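Local coordinates for protein NAD-dependent benzaldehyde dehydrogenase (Legionella pneumophila, PDB 3RHE) that is of uncertain function but belongs to the glyoxalase/bleomycin resistance (VOC) superfamily, whose members are mostly small-molecule enzymes or binding proteins, at residues A[26-31]-A[40-45]. Residues are numbered along the deposited sequence; the frame is centred on the assembly and turned at random.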
loop_
_atom_site.group_PDB
_atom_site.type_symbol
_atom_site.label_atom_id
_atom_site.label_comp_id
_atom_site.label_asym_id
_atom_site.label_seq_id
_atom_site.Cartn_x
_atom_site.Cartn_y
_atom_site.Cartn_z
ATOM N N ASN A 26 -12.296 16.402 3.648
ATOM C CA ASN A 26 -12.474 17.837 3.464
ATOM C C ASN A 26 -11.806 18.321 2.187
ATOM O O ASN A 26 -12.409 19.060 1.398
ATOM C CB ASN A 26 -11.902 18.593 4.664
ATOM C CG ASN A 26 -12.219 20.077 4.631
ATOM O OD1 ASN A 26 -11.341 20.917 4.838
ATOM N ND2 ASN A 26 -13.482 20.407 4.376
ATOM N N LEU A 27 -10.554 17.909 1.992
ATOM C CA LEU A 27 -9.800 18.336 0.828
ATOM C C LEU A 27 -10.479 17.891 -0.455
ATOM O O LEU A 27 -10.626 18.663 -1.398
ATOM C CB LEU A 27 -8.366 17.799 0.867
ATOM C CG LEU A 27 -7.518 18.195 -0.351
ATOM C CD1 LEU A 27 -6.065 18.402 0.018
ATOM C CD2 LEU A 27 -7.629 17.183 -1.475
ATOM N N LEU A 28 -10.898 16.635 -0.476
ATOM C CA LEU A 28 -11.377 16.009 -1.694
ATOM C C LEU A 28 -12.876 16.193 -1.858
ATOM O O LEU A 28 -13.422 15.913 -2.918
ATOM C CB LEU A 28 -11.048 14.517 -1.675
ATOM C CG LEU A 28 -9.581 14.104 -1.632
ATOM C CD1 LEU A 28 -9.476 12.593 -1.428
ATOM C CD2 LEU A 28 -8.875 14.534 -2.919
ATOM N N ASP A 29 -13.529 16.656 -0.800
ATOM C CA ASP A 29 -14.984 16.757 -0.778
ATOM C C ASP A 29 -15.587 15.427 -1.202
ATOM O O ASP A 29 -16.542 15.375 -1.971
ATOM C CB ASP A 29 -15.474 17.895 -1.669
ATOM C CG ASP A 29 -15.200 19.263 -1.066
ATOM O OD1 ASP A 29 -15.481 19.461 0.141
ATOM O OD2 ASP A 29 -14.709 20.147 -1.800
ATOM N N THR A 30 -15.007 14.347 -0.691
ATOM C CA THR A 30 -15.473 13.005 -0.999
ATOM C C THR A 30 -15.411 12.153 0.253
ATOM O O THR A 30 -14.558 12.355 1.122
ATOM C CB THR A 30 -14.615 12.342 -2.090
ATOM O OG1 THR A 30 -15.198 11.088 -2.465
ATOM C CG2 THR A 30 -13.218 12.077 -1.573
ATOM N N GLN A 31 -16.328 11.202 0.349
ATOM C CA GLN A 31 -16.319 10.263 1.452
ATOM C C GLN A 31 -15.342 9.142 1.121
ATOM O O GLN A 31 -15.262 8.713 -0.024
ATOM C CB GLN A 31 -17.723 9.685 1.644
ATOM C CG GLN A 31 -18.093 9.435 3.090
ATOM C CD GLN A 31 -18.140 10.713 3.903
ATOM O OE1 GLN A 31 -17.822 10.716 5.092
ATOM N NE2 GLN A 31 -18.538 11.811 3.265
ATOM N N ALA A 40 -7.715 4.096 5.939
ATOM C CA ALA A 40 -8.826 4.657 5.177
ATOM C C ALA A 40 -8.470 4.655 3.697
ATOM O O ALA A 40 -7.294 4.771 3.331
ATOM C CB ALA A 40 -9.176 6.058 5.657
HETATM N N MSE A 41 -9.472 4.485 2.848
HETATM C CA MSE A 41 -9.232 4.515 1.420
HETATM C C MSE A 41 -10.168 5.460 0.682
HETATM O O MSE A 41 -11.388 5.416 0.879
HETATM C CB MSE A 41 -9.356 3.125 0.810
HETATM C CG MSE A 41 -9.290 3.200 -0.707
HETATM SE SE MSE A 41 -8.580 1.624 -1.540
HETATM C CE MSE A 41 -10.095 0.439 -1.224
ATOM N N PHE A 42 -9.586 6.289 -0.181
ATOM C CA PHE A 42 -10.346 7.192 -1.047
ATOM C C PHE A 42 -10.156 6.780 -2.496
ATOM O O PHE A 42 -9.058 6.401 -2.920
ATOM C CB PHE A 42 -9.912 8.658 -0.871
ATOM C CG PHE A 42 -10.264 9.250 0.465
ATOM C CD1 PHE A 42 -9.436 9.066 1.561
ATOM C CD2 PHE A 42 -11.417 9.999 0.621
ATOM C CE1 PHE A 42 -9.751 9.614 2.788
ATOM C CE2 PHE A 42 -11.743 10.553 1.846
ATOM C CZ PHE A 42 -10.906 10.357 2.936
ATOM N N VAL A 43 -11.234 6.850 -3.260
ATOM C CA VAL A 43 -11.169 6.554 -4.670
ATOM C C VAL A 43 -11.644 7.756 -5.463
ATOM O O VAL A 43 -12.765 8.228 -5.273
ATOM C CB VAL A 43 -12.010 5.320 -5.014
ATOM C CG1 VAL A 43 -12.064 5.128 -6.512
ATOM C CG2 VAL A 43 -11.438 4.098 -4.320
HETATM N N MSE A 44 -10.775 8.257 -6.339
HETATM C CA MSE A 44 -11.102 9.410 -7.167
HETATM C C MSE A 44 -12.092 9.049 -8.259
HETATM O O MSE A 44 -12.019 7.979 -8.849
HETATM C CB MSE A 44 -9.850 9.969 -7.835
HETATM C CG MSE A 44 -8.698 10.194 -6.898
HETATM SE SE MSE A 44 -9.212 11.324 -5.396
HETATM C CE MSE A 44 -7.442 11.450 -4.584
ATOM N N LYS A 45 -13.014 9.962 -8.529
ATOM C CA LYS A 45 -13.873 9.856 -9.694
ATOM C C LYS A 45 -12.981 9.536 -10.890
ATOM O O LYS A 45 -13.340 8.737 -11.756
ATOM C CB LYS A 45 -14.614 11.178 -9.904
ATOM C CG LYS A 45 -15.752 11.108 -10.902
ATOM C CD LYS A 45 -16.476 12.443 -11.000
ATOM C CE LYS A 45 -17.585 12.385 -12.040
ATOM N NZ LYS A 45 -17.070 11.924 -13.360
HETATM O O HOH W 1 -13.775 7.461 -2.114
#
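F42 pushes its ring from strand 39-43 against the turn that follows helix 17-28, and T30 and L28 close on it there. The methyl CG2 of T30 sits 3.5 Å from F42 CD2, while the carbonyl O of T30 lies at the ring edge, in its plane, 3.4 Å from F42 CE2. L28 comes in obliquely, its CD1 3.8 Å from F42 CD2. The other methyl of L28, CD2, reaches 3.8 Å to CE of selenomethionine M44; a bend at chi2 (-55°) carries the methyl end of M44 toward the leucine, and the two side chains cross at about a right angle. No direct hydrogen bond joins the segments. Instead one water bridges the backbones, donating to Q31 O at 2.9 Å and accepting from V43 N at 2.9 Å. Further out, D29, the first residue to leave helical angles, has positive phi (51°) and turns the chain out of the helix between L28 and T30, whose CB atoms both point toward the strand. Y24, E21 and L52 also touch F42, whose backbone pairs with L50. The last turn of helix 17-28 and the loop after it thus pack on the end of strand 39-43 and the residue beyond, within a beta-alpha-beta-beta-beta unit, as in VOC-superfamily proteins.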